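Divalent-cation tolerance protein CutA (PDB 1VHF) probably takes part in resistance to heavy metals and probably binds copper ions, as a homotrimer of the CutA family. Local coordinates at residues T9-N12 with E13-L17; R21-E25 with K26-A30; E88-L91 with T92-N96. One frame throughout, in Å; residues are numbered along the deposited sequence.

Contact 1 (T9-N12 with E13-L17)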
loop_
_atom_site.group_PDB
_atom_site.type_symbol
_atom_site.label_atom_id
_atom_site.label_comp_id
_atom_site.label_asym_id
_atom_site.label_seq_id
_atom_site.Cartn_x
_atom_site.Cartn_y
_atom_site.Cartn_z
ATOM N N THR A 9 -3.996 3.854 3.327
ATOM C CA THR A 9 -4.261 3.886 4.760
ATOM C C THR A 9 -5.441 2.959 5.053
ATOM O O THR A 9 -6.268 2.633 4.182
ATOM C CB THR A 9 -4.495 5.232 5.386
ATOM O OG1 THR A 9 -5.770 5.768 4.979
ATOM C CG2 THR A 9 -3.372 6.197 5.045
ATOM N N PHE A 10 -5.437 2.457 6.297
ATOM C CA PHE A 10 -6.388 1.457 6.783
ATOM C C PHE A 10 -6.894 1.795 8.162
ATOM O O PHE A 10 -6.252 2.528 8.911
ATOM C CB PHE A 10 -5.623 0.087 6.883
ATOM C CG PHE A 10 -5.081 -0.302 5.523
ATOM C CD1 PHE A 10 -3.767 0.045 5.193
ATOM C CD2 PHE A 10 -5.846 -1.002 4.611
ATOM C CE1 PHE A 10 -3.266 -0.235 3.934
ATOM C CE2 PHE A 10 -5.325 -1.293 3.352
ATOM C CZ PHE A 10 -4.024 -0.932 3.015
ATOM N N PRO A 11 -8.069 1.289 8.531
ATOM C CA PRO A 11 -8.635 1.639 9.822
ATOM C C PRO A 11 -7.935 1.089 11.019
ATOM O O PRO A 11 -8.159 1.647 12.123
ATOM C CB PRO A 11 -10.060 1.067 9.752
ATOM C CG PRO A 11 -9.976 -0.027 8.747
ATOM C CD PRO A 11 -8.957 0.442 7.729
ATOM N N ASN A 12 -7.176 0.022 10.909
ATOM C CA ASN A 12 -6.498 -0.575 12.037
ATOM C C ASN A 12 -5.305 -1.396 11.610
ATOM O O ASN A 12 -5.111 -1.599 10.398
ATOM C CB ASN A 12 -7.503 -1.345 12.894
ATOM C CG ASN A 12 -8.261 -2.380 12.067
ATOM O OD1 ASN A 12 -7.634 -3.264 11.477
ATOM N ND2 ASN A 12 -9.567 -2.256 11.984
ATOM N N GLU A 13 -4.513 -1.866 12.554
ATOM C CA GLU A 13 -3.305 -2.619 12.272
ATOM C C GLU A 13 -3.639 -3.968 11.653
ATOM O O GLU A 13 -3.027 -4.371 10.661
ATOM C CB GLU A 13 -2.436 -2.813 13.529
ATOM C CG GLU A 13 -1.068 -3.437 13.260
ATOM C CD GLU A 13 -0.217 -3.736 14.474
ATOM O OE1 GLU A 13 -0.606 -3.317 15.575
ATOM O OE2 GLU A 13 0.869 -4.360 14.338
ATOM N N GLU A 14 -4.674 -4.607 12.186
ATOM C CA GLU A 14 -5.037 -5.941 11.686
ATOM C C GLU A 14 -5.425 -5.903 10.219
ATOM O O GLU A 14 -4.969 -6.767 9.462
ATOM C CB GLU A 14 -6.220 -6.443 12.544
ATOM C CG GLU A 14 -5.798 -6.780 13.968
ATOM C CD GLU A 14 -5.455 -5.639 14.890
ATOM O OE1 GLU A 14 -5.884 -4.477 14.731
ATOM O OE2 GLU A 14 -4.689 -5.915 15.869
ATOM N N LYS A 15 -6.157 -4.892 9.792
ATOM C CA LYS A 15 -6.559 -4.807 8.381
ATOM C C LYS A 15 -5.358 -4.506 7.481
ATOM O O LYS A 15 -5.242 -5.089 6.409
ATOM C CB LYS A 15 -7.650 -3.792 8.152
ATOM C CG LYS A 15 -8.210 -3.761 6.740
ATOM C CD LYS A 15 -8.630 -5.169 6.288
ATOM C CE LYS A 15 -9.914 -5.587 6.995
ATOM N NZ LYS A 15 -10.564 -6.728 6.228
ATOM N N ALA A 16 -4.455 -3.642 7.948
ATOM C CA ALA A 16 -3.282 -3.372 7.112
ATOM C C ALA A 16 -2.453 -4.631 6.922
ATOM O O ALA A 16 -1.965 -4.927 5.798
ATOM C CB ALA A 16 -2.447 -2.260 7.747
ATOM N N LEU A 17 -2.191 -5.335 8.027
ATOM C CA LEU A 17 -1.379 -6.542 7.949
ATOM C C LEU A 17 -2.089 -7.665 7.166
ATOM O O LEU A 17 -1.368 -8.352 6.443
ATOM C CB LEU A 17 -0.985 -7.073 9.340
ATOM C CG LEU A 17 -0.261 -6.091 10.248
ATOM C CD1 LEU A 17 0.220 -6.848 11.500
ATOM C CD2 LEU A 17 0.876 -5.363 9.592
#

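Contact 2 (R21-E25 with K26-A30)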
loop_
_atom_site.group_PDB
_atom_site.type_symbol
_atom_site.label_atom_id
_atom_site.label_comp_id
_atom_site.label_asym_id
_atom_site.label_seq_id
_atom_site.Cartn_x
_atom_site.Cartn_y
_atom_site.Cartn_z
ATOM N N ARG A 21 -0.573 -9.258 3.834
ATOM C CA ARG A 21 -0.359 -10.712 3.658
ATOM C C ARG A 21 -1.086 -11.223 2.436
ATOM O O ARG A 21 -0.488 -12.035 1.690
ATOM C CB ARG A 21 -0.878 -11.408 4.933
ATOM C CG ARG A 21 -0.746 -12.931 4.813
ATOM C CD ARG A 21 -1.374 -13.635 6.001
ATOM N NE ARG A 21 -0.772 -14.916 6.278
ATOM C CZ ARG A 21 0.480 -15.204 6.601
ATOM N NH1 ARG A 21 1.410 -14.277 6.718
ATOM N NH2 ARG A 21 0.796 -16.474 6.815
ATOM N N LYS A 22 -2.326 -10.811 2.150
ATOM C CA LYS A 22 -3.049 -11.287 0.978
ATOM C C LYS A 22 -2.348 -10.890 -0.306
ATOM O O LYS A 22 -2.293 -11.668 -1.275
ATOM C CB LYS A 22 -4.500 -10.768 0.976
ATOM C CG LYS A 22 -5.353 -11.609 1.943
ATOM C CD LYS A 22 -6.789 -11.151 1.968
ATOM C CE LYS A 22 -7.562 -11.852 3.107
ATOM N NZ LYS A 22 -7.547 -13.327 2.907
ATOM N N LEU A 23 -1.818 -9.668 -0.358
ATOM C CA LEU A 23 -1.104 -9.216 -1.546
ATOM C C LEU A 23 0.179 -10.010 -1.730
ATOM O O LEU A 23 0.536 -10.302 -2.882
ATOM C CB LEU A 23 -0.830 -7.705 -1.468
ATOM C CG LEU A 23 -2.084 -6.844 -1.435
ATOM C CD1 LEU A 23 -1.742 -5.394 -1.120
ATOM C CD2 LEU A 23 -2.876 -6.978 -2.737
ATOM N N LEU A 24 0.851 -10.377 -0.623
ATOM C CA LEU A 24 2.033 -11.245 -0.757
ATOM C C LEU A 24 1.630 -12.659 -1.203
ATOM O O LEU A 24 2.336 -13.233 -2.044
ATOM C CB LEU A 24 2.729 -11.329 0.609
ATOM C CG LEU A 24 3.553 -10.091 1.022
ATOM C CD1 LEU A 24 3.848 -10.152 2.507
ATOM C CD2 LEU A 24 4.832 -10.041 0.182
ATOM N N GLU A 25 0.495 -13.160 -0.736
ATOM C CA GLU A 25 0.040 -14.523 -1.117
ATOM C C GLU A 25 -0.190 -14.562 -2.620
ATOM O O GLU A 25 0.090 -15.569 -3.315
ATOM C CB GLU A 25 -1.273 -14.801 -0.379
ATOM C CG GLU A 25 -1.103 -15.216 1.076
ATOM C CD GLU A 25 -2.391 -15.193 1.870
ATOM O OE1 GLU A 25 -3.486 -15.065 1.286
ATOM O OE2 GLU A 25 -2.339 -15.308 3.127
ATOM N N LYS A 26 -0.705 -13.478 -3.178
ATOM C CA LYS A 26 -0.994 -13.358 -4.593
ATOM C C LYS A 26 0.208 -12.981 -5.415
ATOM O O LYS A 26 0.169 -12.916 -6.640
ATOM C CB LYS A 26 -2.148 -12.369 -4.824
ATOM C CG LYS A 26 -3.467 -12.833 -4.192
ATOM C CD LYS A 26 -4.478 -11.692 -4.158
ATOM C CE LYS A 26 -5.784 -12.061 -3.480
ATOM N NZ LYS A 26 -6.696 -12.762 -4.437
ATOM N N ARG A 27 1.358 -12.723 -4.775
ATOM C CA ARG A 27 2.622 -12.358 -5.389
ATOM C C ARG A 27 2.478 -11.091 -6.201
ATOM O O ARG A 27 3.183 -10.847 -7.195
ATOM C CB ARG A 27 3.232 -13.536 -6.167
ATOM C CG ARG A 27 3.464 -14.756 -5.255
ATOM C CD ARG A 27 4.426 -15.743 -5.934
ATOM N NE ARG A 27 4.477 -17.006 -5.180
ATOM C CZ ARG A 27 5.151 -17.225 -4.066
ATOM N NH1 ARG A 27 5.888 -16.296 -3.499
ATOM N NH2 ARG A 27 5.086 -18.432 -3.484
ATOM N N LEU A 28 1.666 -10.159 -5.646
ATOM C CA LEU A 28 1.427 -8.881 -6.293
ATOM C C LEU A 28 2.412 -7.820 -5.818
ATOM O O LEU A 28 2.569 -6.791 -6.479
ATOM C CB LEU A 28 0.006 -8.362 -6.115
ATOM C CG LEU A 28 -1.060 -9.201 -6.841
ATOM C CD1 LEU A 28 -2.439 -8.675 -6.480
ATOM C CD2 LEU A 28 -0.869 -9.151 -8.346
ATOM N N ILE A 29 2.979 -8.045 -4.645
ATOM C CA ILE A 29 3.950 -7.152 -4.038
ATOM C C ILE A 29 5.113 -8.006 -3.514
ATOM O O ILE A 29 4.989 -9.205 -3.275
ATOM C CB ILE A 29 3.401 -6.338 -2.844
ATOM C CG1 ILE A 29 3.002 -7.249 -1.669
ATOM C CG2 ILE A 29 2.195 -5.481 -3.253
ATOM C CD1 ILE A 29 2.552 -6.478 -0.434
ATOM N N ALA A 30 6.278 -7.344 -3.378
ATOM C CA ALA A 30 7.457 -8.003 -2.845
ATOM C C ALA A 30 7.490 -7.903 -1.321
ATOM O O ALA A 30 8.046 -8.732 -0.630
ATOM C CB ALA A 30 8.719 -7.360 -3.426
#

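Contact 3 (E88-L91 with T92-N96)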
loop_
_atom_site.group_PDB
_atom_site.type_symbol
_atom_site.label_atom_id
_atom_site.label_comp_id
_atom_site.label_asym_id
_atom_site.label_seq_id
_atom_site.Cartn_x
_atom_site.Cartn_y
_atom_site.Cartn_z
ATOM N N GLU A 88 13.703 6.989 -7.691
ATOM C CA GLU A 88 14.705 7.428 -8.675
ATOM C C GLU A 88 15.862 6.488 -8.832
ATOM O O GLU A 88 16.587 6.534 -9.847
ATOM C CB GLU A 88 15.230 8.822 -8.278
ATOM C CG GLU A 88 14.140 9.885 -8.293
ATOM C CD GLU A 88 13.430 9.889 -9.643
ATOM O OE1 GLU A 88 14.141 9.945 -10.666
ATOM O OE2 GLU A 88 12.189 9.822 -9.621
ATOM N N ASN A 89 16.212 5.746 -7.794
ATOM C CA ASN A 89 17.351 4.835 -7.815
ATOM C C ASN A 89 17.019 3.709 -6.828
ATOM O O ASN A 89 16.256 3.939 -5.898
ATOM C CB ASN A 89 18.635 5.526 -7.372
ATOM C CG ASN A 89 19.361 6.282 -8.462
ATOM O OD1 ASN A 89 19.454 5.818 -9.600
ATOM N ND2 ASN A 89 19.846 7.476 -8.132
ATOM N N VAL A 90 17.690 2.604 -6.977
ATOM C CA VAL A 90 17.496 1.454 -6.085
ATOM C C VAL A 90 18.771 0.643 -6.101
ATOM O O VAL A 90 19.355 0.407 -7.191
ATOM C CB VAL A 90 16.283 0.593 -6.487
ATOM C CG1 VAL A 90 16.403 0.066 -7.895
ATOM C CG2 VAL A 90 16.066 -0.571 -5.505
ATOM N N LEU A 91 19.160 0.118 -4.959
ATOM C CA LEU A 91 20.353 -0.741 -4.885
ATOM C C LEU A 91 20.091 -1.925 -5.832
ATOM O O LEU A 91 19.055 -2.565 -5.759
ATOM C CB LEU A 91 20.523 -1.194 -3.439
ATOM C CG LEU A 91 21.691 -2.160 -3.186
ATOM C CD1 LEU A 91 23.034 -1.454 -3.251
ATOM C CD2 LEU A 91 21.507 -2.835 -1.833
ATOM N N THR A 92 21.076 -2.185 -6.712
ATOM C CA THR A 92 20.897 -3.244 -7.703
ATOM C C THR A 92 20.471 -4.573 -7.127
ATOM O O THR A 92 19.487 -5.143 -7.646
ATOM C CB THR A 92 22.206 -3.441 -8.506
ATOM O OG1 THR A 92 22.438 -2.195 -9.197
ATOM C CG2 THR A 92 22.053 -4.544 -9.541
ATOM N N GLU A 93 21.142 -5.054 -6.104
ATOM C CA GLU A 93 20.832 -6.370 -5.526
ATOM C C GLU A 93 19.420 -6.406 -4.965
ATOM O O GLU A 93 18.709 -7.420 -5.006
ATOM C CB GLU A 93 21.846 -6.724 -4.446
ATOM C CG GLU A 93 23.257 -7.004 -4.972
ATOM C CD GLU A 93 24.148 -5.789 -4.865
ATOM O OE1 GLU A 93 23.719 -4.650 -5.169
ATOM O OE2 GLU A 93 25.337 -5.946 -4.483
ATOM N N TYR A 94 18.960 -5.270 -4.421
ATOM C CA TYR A 94 17.596 -5.242 -3.884
ATOM C C TYR A 94 16.591 -5.218 -5.020
ATOM O O TYR A 94 15.534 -5.851 -4.920
ATOM C CB TYR A 94 17.450 -3.991 -2.977
ATOM C CG TYR A 94 16.102 -3.941 -2.266
ATOM C CD1 TYR A 94 15.857 -4.857 -1.253
ATOM C CD2 TYR A 94 15.148 -2.993 -2.547
ATOM C CE1 TYR A 94 14.653 -4.883 -0.574
ATOM C CE2 TYR A 94 13.922 -3.009 -1.878
ATOM C CZ TYR A 94 13.704 -3.939 -0.900
ATOM O OH TYR A 94 12.509 -3.962 -0.186
HETATM N N MSE A 95 16.899 -4.496 -6.095
HETATM C CA MSE A 95 16.005 -4.430 -7.242
HETATM C C MSE A 95 15.876 -5.854 -7.838
HETATM O O MSE A 95 14.778 -6.198 -8.242
HETATM C CB MSE A 95 16.508 -3.517 -8.340
HETATM C CG MSE A 95 15.559 -3.339 -9.521
HETATM SE SE MSE A 95 13.987 -2.315 -9.075
HETATM C CE MSE A 95 12.659 -3.671 -9.298
ATOM N N ASN A 96 16.988 -6.593 -7.825
ATOM C CA ASN A 96 16.869 -7.969 -8.384
ATOM C C ASN A 96 15.993 -8.835 -7.500
ATOM O O ASN A 96 15.185 -9.639 -7.977
ATOM C CB ASN A 96 18.256 -8.598 -8.462
ATOM C CG ASN A 96 19.180 -7.952 -9.475
ATOM O OD1 ASN A 96 18.736 -7.356 -10.453
ATOM N ND2 ASN A 96 20.477 -8.092 -9.249
HETATM O O HOH W 1 20.061 0.018 -9.739
#

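Contact 1 (T9-N12 with E13-L17)
Asn12 caps the start of helix 13-25 with its side-chain oxygen: OD1 takes the backbone N-H of Lys15 at 2.8 Å, with an N-H...O angle of 155°. The donor arrives nearly along the C=O axis of the amide, so the head of the side chain is aimed almost straight at it. What puts OD1 there is chi1 of 55°, which tucks CG between the backbone N and the carbonyl carbon of Asn12 and folds the amide back over the first turn. Asn12 OD1 also rests against Lys15 CB at 3.4 Å and Glu14 CB at 3.6 Å. One residue further along, the main chain takes over, with Ala16 N donating to Asn12 O at 3.3 Å, the first regular bond of the helix.

Next to the cap, Phe10 supplies the apolar half of the contact. Ala16 lies over one face of its ring, CA standing 3.8 Å above the plane and displaced toward the rim, a CH-pi contact; the methyl CB of Ala16 comes to 3.7 Å from CD1 of Phe10. Lys15 CG approaches the Phe10 ring obliquely, 4.2 Å from CD2 of Phe10, before the lysine chain bends twice and carries NZ off to a salt bridge with Glu18.

The turn thus joins the end of strand 3-10 to helix 13-25. The Phe10 side chain also touches Ala55 and Phe57 of strand 46-60, and its ring meets that of His75, while Ala16 and Glu13 lean on Trp53 of that same strand.

Contact 2 (R21-E25 with K26-A30)
A Schellman motif ends helix 13-25, with Arg27 as the residue of positive phi (59°) that turns the chain out of the helix. Leu28 N reaches back to Leu23 O at 3.0 Å, nearly in line with the carbonyl. Arg27 N bonds to Leu24 O at 2.9 Å, although here the donor sits above the carbonyl plane instead of on a lone pair. One residue earlier Lys26 N still bonds to Lys22 O at 3.1 Å, and the Lys26 chain runs past that oxygen, CG at 3.4 Å.

Apolar side chains close the turn from the inner side. A chi1 near +60° (64°) swings the CG1-CD1 arm of Ile29 back to the helix; CD1 of Ile29 meets Leu23 CB at 3.7 Å and its CG1 meets Leu24 CD2 at 3.8 Å. Leu23 CD2 and Leu28 CD1 touch more loosely at 4.1 Å, their side chains crossing at about a right angle. Leu23 and Ile29 also pack on Leu67 of helix 64-74 and Phe57 of strand 46-60. Bonds back into the last turn, joined to an apolar contact between Leu23 and Leu28 across it, are the mark of the Schellman helix C-terminus.

Contact 3 (E88-L91 with T92-N96)
The chain is extended through Val90 and turns at Leu91, the N-cap position of helix 92-101; Leu91 O accepts Met95 N at 2.9 Å in a fairly straight bond, and Tyr94 N in a weak one (N-H...O angle 120°).

Val90 divides its two methyls between two partners. CG1 of Val90 lies 3.6 Å from the selenium of Met95, a selenomethionine, and equally near CB of that residue; the two side chains cross at about a right angle. The other methyl of Val90, CG2, comes up to the Tyr94 ring at its edge, in the ring plane, 3.9 Å from CD2 of Tyr94. Leu91 extends its CG away from its own backbone N (chi1 177°) and slants across the bent chain of Glu93, whose OE1 is 3.8 Å from Leu91 CG. CB of Leu91 and CB of Tyr94 stand 4.2 Å apart.

A water links Val90 O, to which it donates at 2.7 Å, with Thr92 OG1 at 3.3 Å. The Tyr94 ring goes on to meet Trp97, and its hydroxyl has a weak hydrogen bond with Lys58.

Because leucine offers no side-chain acceptor, the helix start is held across the contact by Leu91 O with Met95 N and Tyr94 N; the methyls of Val90 cover the first turn at Tyr94 and Met95, and a water, not a direct bond, joins Val90 O to Thr92 OG1.

In the fold
From the N terminus, strand 3-10 runs into contact 1, the turn that starts helix 13-25; contact 2 ends the same helix and leads through its loop into strand 31-43. Their centres lie 16 Å apart, at the two ends of one helix. Contact 3 comes much later, after strand 82-86, and starts the C-terminal helix 92-101, on the opposite side of the chain's centre from contact 1. The three follow in series, with no nesting or crossing. Contacts 2 and 3 come within about 6 Å at their nearest atoms without touching; Trp97 and Leu98 of helix 92-101 pack on Ala30, which ties that helix to the loop of contact 2.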